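Local atomic coordinates of uncharacterized protein AF_1548 (Archaeoglobus fulgidus, PDB entry 1Y88), a protein that is of unknown function but may bind DNA and cleave it as an endonuclease. Residues A25-E30 / E132-S137; A84-V89 / T95-F100; I145-K150 / I189-K194. One frame throughout, in Å; residues are numbered along the deposited sequence.

Contact 1: A25-E30 / E132-S137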
loop_
_atom_site.group_PDB
_atom_site.type_symbol
_atom_site.label_atom_id
_atom_site.label_comp_id
_atom_site.label_asym_id
_atom_site.label_seq_id
_atom_site.Cartn_x
_atom_site.Cartn_y
_atom_site.Cartn_z
ATOM N N ALA A 25 -7.239 5.452 -21.308
ATOM C CA ALA A 25 -8.333 4.860 -22.070
ATOM C C ALA A 25 -8.207 5.263 -23.541
ATOM O O ALA A 25 -8.371 4.450 -24.441
ATOM C CB ALA A 25 -9.674 5.331 -21.531
ATOM N N ARG A 26 -7.901 6.534 -23.759
ATOM C CA ARG A 26 -7.775 7.039 -25.132
ATOM C C ARG A 26 -6.644 6.334 -25.911
ATOM O O ARG A 26 -6.826 5.911 -27.066
ATOM C CB ARG A 26 -7.569 8.537 -25.063
ATOM C CG ARG A 26 -7.492 9.143 -26.400
ATOM C CD ARG A 26 -8.897 9.258 -27.049
ATOM N NE ARG A 26 -8.643 9.996 -28.262
ATOM C CZ ARG A 26 -8.600 11.324 -28.298
ATOM N NH1 ARG A 26 -8.899 12.007 -27.208
ATOM N NH2 ARG A 26 -8.295 11.940 -29.431
ATOM N N LEU A 27 -5.490 6.151 -25.270
ATOM C CA LEU A 27 -4.389 5.412 -25.887
ATOM C C LEU A 27 -4.802 3.978 -26.219
ATOM O O LEU A 27 -4.445 3.450 -27.269
ATOM C CB LEU A 27 -3.134 5.419 -24.997
ATOM C CG LEU A 27 -2.483 6.776 -24.714
ATOM C CD1 LEU A 27 -1.343 6.621 -23.684
ATOM C CD2 LEU A 27 -1.930 7.343 -26.055
ATOM N N LEU A 28 -5.581 3.337 -25.344
ATOM C CA LEU A 28 -6.007 1.980 -25.656
ATOM C C LEU A 28 -7.070 1.947 -26.764
ATOM O O LEU A 28 -7.074 1.048 -27.611
ATOM C CB LEU A 28 -6.469 1.238 -24.391
ATOM C CG LEU A 28 -5.363 1.012 -23.345
ATOM C CD1 LEU A 28 -5.962 0.452 -22.089
ATOM C CD2 LEU A 28 -4.188 0.143 -23.814
ATOM N N GLU A 29 -7.954 2.936 -26.766
ATOM C CA GLU A 29 -8.953 3.047 -27.824
ATOM C C GLU A 29 -8.279 3.154 -29.213
ATOM O O GLU A 29 -8.785 2.622 -30.208
ATOM C CB GLU A 29 -9.868 4.234 -27.574
ATOM C CG GLU A 29 -10.931 3.973 -26.511
ATOM C CD GLU A 29 -11.689 5.214 -26.131
ATOM O OE1 GLU A 29 -11.088 6.303 -26.083
ATOM O OE2 GLU A 29 -12.892 5.105 -25.846
ATOM N N GLU A 30 -7.125 3.804 -29.248
ATOM C CA GLU A 30 -6.337 3.936 -30.482
ATOM C C GLU A 30 -5.776 2.597 -30.932
ATOM O O GLU A 30 -5.381 2.439 -32.100
ATOM C CB GLU A 30 -5.213 4.966 -30.300
ATOM C CG GLU A 30 -5.733 6.400 -30.171
ATOM C CD GLU A 30 -4.678 7.403 -29.701
ATOM O OE1 GLU A 30 -3.602 7.002 -29.200
ATOM O OE2 GLU A 30 -4.937 8.623 -29.838
ATOM N N GLU A 132 5.586 6.546 -23.492
ATOM C CA GLU A 132 6.338 7.499 -24.379
ATOM C C GLU A 132 6.109 7.126 -25.854
ATOM O O GLU A 132 5.886 8.020 -26.716
ATOM C CB GLU A 132 7.849 7.537 -24.019
ATOM C CG GLU A 132 8.640 6.314 -24.554
ATOM C CD GLU A 132 10.058 6.184 -24.009
ATOM O OE1 GLU A 132 10.545 7.143 -23.368
ATOM O OE2 GLU A 132 10.661 5.122 -24.238
ATOM N N VAL A 133 6.136 5.822 -26.155
ATOM C CA VAL A 133 5.863 5.307 -27.508
ATOM C C VAL A 133 4.393 5.446 -27.899
ATOM O O VAL A 133 4.065 5.857 -29.026
ATOM C CB VAL A 133 6.270 3.820 -27.650
ATOM C CG1 VAL A 133 5.967 3.317 -29.065
ATOM C CG2 VAL A 133 7.750 3.637 -27.302
ATOM N N LEU A 134 3.494 5.071 -26.996
ATOM C CA LEU A 134 2.068 5.229 -27.296
ATOM C C LEU A 134 1.727 6.679 -27.695
ATOM O O LEU A 134 0.970 6.884 -28.651
ATOM C CB LEU A 134 1.218 4.820 -26.082
ATOM C CG LEU A 134 1.429 3.334 -25.693
ATOM C CD1 LEU A 134 0.603 2.965 -24.443
ATOM C CD2 LEU A 134 1.130 2.384 -26.837
ATOM N N LEU A 135 2.261 7.642 -26.958
ATOM C CA LEU A 135 2.024 9.070 -27.282
ATOM C C LEU A 135 2.799 9.517 -28.527
ATOM O O LEU A 135 2.215 10.054 -29.471
ATOM C CB LEU A 135 2.446 9.942 -26.131
ATOM C CG LEU A 135 1.627 9.812 -24.840
ATOM C CD1 LEU A 135 2.398 10.513 -23.771
ATOM C CD2 LEU A 135 0.258 10.476 -25.018
ATOM N N GLU A 136 4.105 9.298 -28.509
ATOM C CA GLU A 136 4.993 9.903 -29.521
ATOM C C GLU A 136 4.817 9.284 -30.895
ATOM O O GLU A 136 4.935 9.991 -31.906
ATOM C CB GLU A 136 6.459 9.854 -29.064
ATOM C CG GLU A 136 6.767 10.843 -27.963
ATOM C CD GLU A 136 7.997 10.468 -27.168
ATOM O OE1 GLU A 136 8.793 9.665 -27.679
ATOM O OE2 GLU A 136 8.161 10.975 -26.034
ATOM N N SER A 137 4.471 7.992 -30.956
ATOM C CA SER A 137 4.241 7.342 -32.257
ATOM C C SER A 137 3.049 7.917 -33.023
ATOM O O SER A 137 2.964 7.764 -34.243
ATOM C CB SER A 137 4.093 5.815 -32.120
ATOM O OG SER A 137 2.948 5.526 -31.355
#

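Contact 2: A84-V89 / T95-F100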
loop_
_atom_site.group_PDB
_atom_site.type_symbol
_atom_site.label_atom_id
_atom_site.label_comp_id
_atom_site.label_asym_id
_atom_site.label_seq_id
_atom_site.Cartn_x
_atom_site.Cartn_y
_atom_site.Cartn_z
ATOM N N ALA A 84 -4.189 -8.225 -5.281
ATOM C CA ALA A 84 -5.331 -8.497 -4.366
ATOM C C ALA A 84 -6.639 -7.882 -4.867
ATOM O O ALA A 84 -7.708 -8.501 -4.774
ATOM C CB ALA A 84 -5.008 -8.003 -2.940
ATOM N N ARG A 85 -6.573 -6.670 -5.423
ATOM C CA ARG A 85 -7.750 -6.020 -6.018
ATOM C C ARG A 85 -8.317 -6.870 -7.139
ATOM O O ARG A 85 -9.532 -7.081 -7.218
ATOM C CB ARG A 85 -7.399 -4.640 -6.588
ATOM C CG ARG A 85 -7.544 -3.477 -5.646
ATOM C CD ARG A 85 -6.354 -2.539 -5.829
ATOM N NE ARG A 85 -6.611 -1.231 -6.425
ATOM C CZ ARG A 85 -5.653 -0.479 -6.980
ATOM N NH1 ARG A 85 -4.416 -0.931 -7.049
ATOM N NH2 ARG A 85 -5.925 0.722 -7.481
ATOM N N PHE A 86 -7.427 -7.305 -8.038
ATOM C CA PHE A 86 -7.817 -8.178 -9.153
ATOM C C PHE A 86 -8.548 -9.428 -8.616
ATOM O O PHE A 86 -9.612 -9.803 -9.086
ATOM C CB PHE A 86 -6.572 -8.563 -9.958
ATOM C CG PHE A 86 -6.831 -9.631 -10.980
ATOM C CD1 PHE A 86 -7.546 -9.336 -12.143
ATOM C CD2 PHE A 86 -6.372 -10.924 -10.769
ATOM C CE1 PHE A 86 -7.817 -10.313 -13.088
ATOM C CE2 PHE A 86 -6.623 -11.925 -11.706
ATOM C CZ PHE A 86 -7.347 -11.636 -12.875
ATOM N N LEU A 87 -7.994 -10.080 -7.598
ATOM C CA LEU A 87 -8.646 -11.295 -7.097
ATOM C C LEU A 87 -10.065 -11.002 -6.602
ATOM O O LEU A 87 -10.984 -11.812 -6.799
ATOM C CB LEU A 87 -7.783 -11.938 -5.980
ATOM C CG LEU A 87 -6.427 -12.447 -6.418
ATOM C CD1 LEU A 87 -5.685 -13.053 -5.211
ATOM C CD2 LEU A 87 -6.593 -13.507 -7.531
ATOM N N ASP A 88 -10.249 -9.835 -5.985
ATOM C CA ASP A 88 -11.565 -9.458 -5.445
ATOM C C ASP A 88 -12.605 -9.120 -6.551
ATOM O O ASP A 88 -13.797 -9.224 -6.294
ATOM C CB ASP A 88 -11.467 -8.318 -4.436
ATOM C CG ASP A 88 -12.646 -8.299 -3.470
ATOM O OD1 ASP A 88 -13.090 -9.389 -3.035
ATOM O OD2 ASP A 88 -13.116 -7.207 -3.146
ATOM N N VAL A 89 -12.149 -8.714 -7.752
ATOM C CA VAL A 89 -13.088 -8.373 -8.854
ATOM C C VAL A 89 -13.139 -9.418 -9.952
ATOM O O VAL A 89 -13.990 -9.354 -10.829
ATOM C CB VAL A 89 -12.810 -6.994 -9.475
ATOM C CG1 VAL A 89 -12.869 -5.940 -8.406
ATOM C CG2 VAL A 89 -11.430 -6.955 -10.166
ATOM N N THR A 95 -9.667 -10.736 -17.214
ATOM C CA THR A 95 -8.618 -11.619 -17.689
ATOM C C THR A 95 -7.334 -11.463 -16.881
ATOM O O THR A 95 -6.732 -12.454 -16.463
ATOM C CB THR A 95 -8.317 -11.341 -19.192
ATOM O OG1 THR A 95 -9.552 -11.342 -19.928
ATOM C CG2 THR A 95 -7.350 -12.378 -19.774
ATOM N N GLN A 96 -6.945 -10.211 -16.657
ATOM C CA GLN A 96 -5.671 -9.865 -16.074
ATOM C C GLN A 96 -5.761 -8.468 -15.549
ATOM O O GLN A 96 -6.486 -7.639 -16.124
ATOM C CB GLN A 96 -4.567 -9.831 -17.140
ATOM C CG GLN A 96 -3.731 -11.037 -17.228
ATOM C CD GLN A 96 -2.587 -10.819 -18.192
ATOM O OE1 GLN A 96 -1.430 -10.746 -17.785
ATOM N NE2 GLN A 96 -2.910 -10.685 -19.470
ATOM N N PRO A 97 -5.008 -8.176 -14.468
ATOM C CA PRO A 97 -4.818 -6.789 -14.068
ATOM C C PRO A 97 -3.659 -6.172 -14.854
ATOM O O PRO A 97 -2.792 -6.897 -15.359
ATOM C CB PRO A 97 -4.447 -6.895 -12.586
ATOM C CG PRO A 97 -3.669 -8.193 -12.507
ATOM C CD PRO A 97 -4.271 -9.118 -13.592
ATOM N N TRP A 98 -3.632 -4.843 -14.910
ATOM C CA TRP A 98 -2.651 -4.103 -15.730
ATOM C C TRP A 98 -2.398 -2.769 -15.036
ATOM O O TRP A 98 -3.353 -2.026 -14.738
ATOM C CB TRP A 98 -3.267 -3.849 -17.101
ATOM C CG TRP A 98 -2.374 -3.324 -18.222
ATOM C CD1 TRP A 98 -1.139 -2.756 -18.148
ATOM C CD2 TRP A 98 -2.753 -3.312 -19.596
ATOM N NE1 TRP A 98 -0.692 -2.404 -19.442
ATOM C CE2 TRP A 98 -1.685 -2.732 -20.336
ATOM C CE3 TRP A 98 -3.909 -3.730 -20.275
ATOM C CZ2 TRP A 98 -1.742 -2.578 -21.748
ATOM C CZ3 TRP A 98 -3.965 -3.587 -21.683
ATOM C CH2 TRP A 98 -2.874 -3.031 -22.389
ATOM N N ILE A 99 -1.143 -2.475 -14.731
ATOM C CA ILE A 99 -0.800 -1.205 -14.095
ATOM C C ILE A 99 -0.115 -0.307 -15.121
ATOM O O ILE A 99 0.820 -0.744 -15.821
ATOM C CB ILE A 99 0.152 -1.403 -12.861
ATOM C CG1 ILE A 99 -0.488 -2.348 -11.818
ATOM C CG2 ILE A 99 0.464 -0.037 -12.184
ATOM C CD1 ILE A 99 0.525 -2.824 -10.660
ATOM N N PHE A 100 -0.567 0.941 -15.186
ATOM C CA PHE A 100 0.147 1.985 -15.930
ATOM C C PHE A 100 0.808 2.944 -14.971
ATOM O O PHE A 100 0.189 3.400 -14.011
ATOM C CB PHE A 100 -0.819 2.788 -16.819
ATOM C CG PHE A 100 -1.174 2.105 -18.125
ATOM C CD1 PHE A 100 -0.696 2.616 -19.347
ATOM C CD2 PHE A 100 -2.008 0.992 -18.147
ATOM C CE1 PHE A 100 -1.042 2.024 -20.563
ATOM C CE2 PHE A 100 -2.345 0.368 -19.367
ATOM C CZ PHE A 100 -1.863 0.902 -20.583
#

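Contact 3: I145-K150 / I189-K194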
loop_
_atom_site.group_PDB
_atom_site.type_symbol
_atom_site.label_atom_id
_atom_site.label_comp_id
_atom_site.label_asym_id
_atom_site.label_seq_id
_atom_site.Cartn_x
_atom_site.Cartn_y
_atom_site.Cartn_z
ATOM N N ILE A 145 0.146 19.926 -20.737
ATOM C CA ILE A 145 1.250 20.784 -21.166
ATOM C C ILE A 145 0.803 22.248 -21.273
ATOM O O ILE A 145 1.629 23.158 -21.258
ATOM C CB ILE A 145 1.887 20.258 -22.496
ATOM C CG1 ILE A 145 3.285 20.861 -22.735
ATOM C CG2 ILE A 145 0.953 20.467 -23.693
ATOM C CD1 ILE A 145 3.315 22.112 -23.642
ATOM N N LEU A 146 -0.502 22.477 -21.344
ATOM C CA LEU A 146 -1.021 23.825 -21.545
ATOM C C LEU A 146 -1.038 24.646 -20.257
ATOM O O LEU A 146 -1.203 24.107 -19.166
ATOM C CB LEU A 146 -2.428 23.785 -22.143
ATOM C CG LEU A 146 -2.597 23.067 -23.492
ATOM C CD1 LEU A 146 -4.047 23.119 -23.886
ATOM C CD2 LEU A 146 -1.713 23.695 -24.576
ATOM N N ARG A 147 -0.898 25.958 -20.418
ATOM C CA ARG A 147 -1.087 26.921 -19.319
ATOM C C ARG A 147 -2.545 27.018 -18.866
ATOM O O ARG A 147 -3.194 28.034 -19.065
ATOM C CB ARG A 147 -0.593 28.299 -19.759
ATOM C CG ARG A 147 0.909 28.397 -19.928
ATOM C CD ARG A 147 1.330 29.801 -20.406
ATOM N NE ARG A 147 1.090 30.014 -21.845
ATOM C CZ ARG A 147 1.918 29.634 -22.820
ATOM N NH1 ARG A 147 3.051 29.005 -22.526
ATOM N NH2 ARG A 147 1.621 29.883 -24.096
ATOM N N ILE A 148 -3.069 25.955 -18.263
ATOM C CA ILE A 148 -4.461 25.929 -17.796
ATOM C C ILE A 148 -4.560 25.416 -16.347
ATOM O O ILE A 148 -3.735 24.603 -15.916
ATOM C CB ILE A 148 -5.380 25.066 -18.725
ATOM C CG1 ILE A 148 -4.868 23.621 -18.818
ATOM C CG2 ILE A 148 -5.490 25.695 -20.115
ATOM C CD1 ILE A 148 -5.858 22.622 -19.371
ATOM N N ASP A 149 -5.573 25.880 -15.608
ATOM C CA ASP A 149 -5.770 25.458 -14.219
ATOM C C ASP A 149 -6.555 24.148 -14.114
ATOM O O ASP A 149 -7.062 23.628 -15.121
ATOM C CB ASP A 149 -6.430 26.568 -13.390
ATOM C CG ASP A 149 -7.786 27.004 -13.949
ATOM O OD1 ASP A 149 -8.733 26.179 -13.983
ATOM O OD2 ASP A 149 -7.905 28.188 -14.344
ATOM N N LYS A 150 -6.656 23.632 -12.889
ATOM C CA LYS A 150 -7.309 22.343 -12.612
ATOM C C LYS A 150 -8.796 22.329 -12.993
ATOM O O LYS A 150 -9.358 21.265 -13.316
ATOM C CB LYS A 150 -7.136 21.959 -11.131
ATOM C CG LYS A 150 -7.496 20.502 -10.805
ATOM C CD LYS A 150 -6.386 19.536 -11.230
ATOM C CE LYS A 150 -6.927 18.394 -12.102
ATOM N NZ LYS A 150 -8.026 17.618 -11.452
ATOM N N ILE A 189 -7.092 27.413 -27.502
ATOM C CA ILE A 189 -6.924 26.958 -28.889
ATOM C C ILE A 189 -5.597 27.437 -29.486
ATOM O O ILE A 189 -4.872 26.652 -30.079
ATOM C CB ILE A 189 -8.115 27.374 -29.772
ATOM C CG1 ILE A 189 -9.320 26.504 -29.418
ATOM C CG2 ILE A 189 -7.800 27.235 -31.262
ATOM C CD1 ILE A 189 -10.594 27.102 -29.919
ATOM N N ALA A 190 -5.267 28.713 -29.307
ATOM C CA ALA A 190 -3.987 29.207 -29.800
ATOM C C ALA A 190 -2.795 28.494 -29.144
ATOM O O ALA A 190 -1.810 28.187 -29.818
ATOM C CB ALA A 190 -3.881 30.723 -29.634
ATOM N N GLU A 191 -2.890 28.200 -27.850
ATOM C CA GLU A 191 -1.794 27.517 -27.158
ATOM C C GLU A 191 -1.642 26.099 -27.722
ATOM O O GLU A 191 -0.523 25.622 -27.955
ATOM C CB GLU A 191 -2.065 27.418 -25.660
ATOM C CG GLU A 191 -1.862 28.689 -24.861
ATOM C CD GLU A 191 -1.907 28.428 -23.357
ATOM O OE1 GLU A 191 -1.732 29.397 -22.572
ATOM O OE2 GLU A 191 -2.113 27.255 -22.955
ATOM N N ALA A 192 -2.776 25.447 -27.973
ATOM C CA ALA A 192 -2.745 24.056 -28.462
ATOM C C ALA A 192 -2.156 24.029 -29.866
ATOM O O ALA A 192 -1.320 23.173 -30.189
ATOM C CB ALA A 192 -4.156 23.437 -28.425
ATOM N N LYS A 193 -2.570 24.983 -30.706
ATOM C CA LYS A 193 -2.011 25.077 -32.071
ATOM C C LYS A 193 -0.504 25.285 -32.033
ATOM O O LYS A 193 0.227 24.680 -32.813
ATOM C CB LYS A 193 -2.645 26.238 -32.839
ATOM C CG LYS A 193 -3.996 25.919 -33.361
ATOM C CD LYS A 193 -4.506 27.151 -34.086
ATOM C CE LYS A 193 -5.938 26.982 -34.487
ATOM N NZ LYS A 193 -6.506 28.351 -34.856
ATOM N N LYS A 194 -0.043 26.124 -31.114
ATOM C CA LYS A 194 1.381 26.407 -30.977
ATOM C C LYS A 194 2.215 25.188 -30.549
ATOM O O LYS A 194 3.326 24.966 -31.061
ATOM C CB LYS A 194 1.588 27.573 -30.004
ATOM C CG LYS A 194 3.029 27.989 -29.883
ATOM C CD LYS A 194 3.158 29.372 -29.296
ATOM C CE LYS A 194 4.609 29.825 -29.307
ATOM N NZ LYS A 194 4.704 31.158 -28.617
#

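Contact 1: A25-E30 / E132-S137
Leu27 meets Leu134 and Leu135 with its two methyl groups, and these three leucines make up the contact between the last turns of helix 17-29 and the short helix 131-136. CD1 of Leu27 lies 3.9 Å from CB of Leu134, while CD2 of Leu27 comes to 4.0 Å from CD2 of Leu135; both methyls rest on Leu134, and CD2 also reaches Leu135. The same Leu27 CD2 comes to 3.9 Å from the backbone O of Leu134. In Leu27, CG stands beside the backbone N and opposite the carbonyl carbon (chi1 -63°), which carries both methyls toward the second helix; the helices approach to 6.6 Å between CA of Leu27 and CA of Leu134. The far sides are loose by comparison. Glu29 and Glu136 are exposed, and Ser137 turns back on its own helix, where its OG donates to Val133 O at 2.6 Å from the face opposite to the one used by Ser137 N. Next to Leu27, Arg26 forms a salt bridge with Asp166. With 174 Å² buried between the two segments, the chemistry implies cohesion by apolar burial among three leucines, without a polar bond between the helices.

Contact 2: A84-V89 / T95-F100
Two residues after Phe86, whose ring lies against Pro97 across this contact, Asp88 OD2 accepts hydrogen bonds from both Val46 N and Gln48 NE2, while Asp88 OD1 takes a third from Cys45 N. This carboxylate ties the end of helix 76-89 to residues 45-48, and the ring of Phe86 covers the start of strand 96-100, at Pro97. The central evidence for that packing is a CH-pi contact: CD of Pro97 sits 3.6 Å from the centroid of the Phe86 ring and only 12° off its normal, hence over the middle of one face. The closest atom pair belongs to the same approach, Phe86 CD1 to Pro97 CD at 3.6 Å, and Phe86 CB adds a contact with Pro97 CB at 3.8 Å. CG of Phe86 points opposite the backbone N (chi1 170°), which lays the ring along the chain that leads into the strand: CE1 of Phe86 comes to 3.7 Å from Gln96 N, and CZ of Phe86 to 3.7 Å from Thr95 O, both obliquely. Thr95 is itself fixed by a hydrogen bond between its OG1 and Arg60 N. On the helix, Leu87 packs against Leu87 of the second subunit. Pro97 turns to helix 76-89, whereas Trp98 NE1 is hydrogen-bonded to Thr121 OG1. In chain order strand 59-65, helix 76-89 and strand 96-100 follow one another, and the two strands pair in parallel: a beta-alpha-beta crossover in a layered core consistent with the restriction endonuclease-like fold.

Contact 3: I145-K150 / I189-K194
Glu191 directs its carboxylate at Arg147 and Leu146, engaging Arg147 twice. OE2 of Glu191 accepts a weak hydrogen bond from the backbone N of Arg147 at 3.1 Å, bent to 127° at the hydrogen. OE1 of Glu191 forms a salt bridge with NE of Arg147 at 3.0 Å, its hydrogen bond similarly bent and weak. The guanidinium and carboxylate planes stand 72° apart, so the pair is not the coplanar two-pronged kind. Arg147 arrives there by folding its chain at chi3 (-77°), whereas Glu191 runs extended beyond CG; CB of Arg147 is also close, 3.2 Å from OE1 of Glu191. The Leu146 side chain crosses that of Glu191 at a slant, with Leu146 CB 3.6 Å from Glu191 OE2 and Leu146 CD2 3.9 Å from Glu191 CB.

Farther out, an inverse gamma turn centred on Arg147, with a weak Ile148 N to Leu146 O bond of 2.8 Å, bends the loop so that the Arg147 N-H meets the carboxylate. Val188, Val195 and Cys164 surround Leu146. Asp149, its OD1 accepting from Val152 N, is the N-cap that marks the start of helix 150-158. The Arg147-Glu191 bonds and the Leu146 packing pin the loop onto helix 182-197 within an all-helical C-terminal domain, where helices 172-177 and 182-197, joined by a short turn, are consistent with a helix-hairpin-helix motif.

From the N terminus, helix 17-29 supplies the first half of contact 1, whose loop closes only at helix 131-136, after the sheet has been completed. Contact 2 opens and closes within that loop, joining helix 76-89 to strand 96-100 across a five-residue connection. The two touch where Leu28 CD2 lies 3.7 Å from Trp98 CH2, so helix 17-29 rests on the strand that also carries contact 2. Contact 3 follows in series, closing a mostly helical loop between residues 145-150 and 189-194. Its centre is about 35 Å from that of contact 2, on the opposite side of the chain's centre; contact 1 lies between nuclease-like core and C-terminal helices.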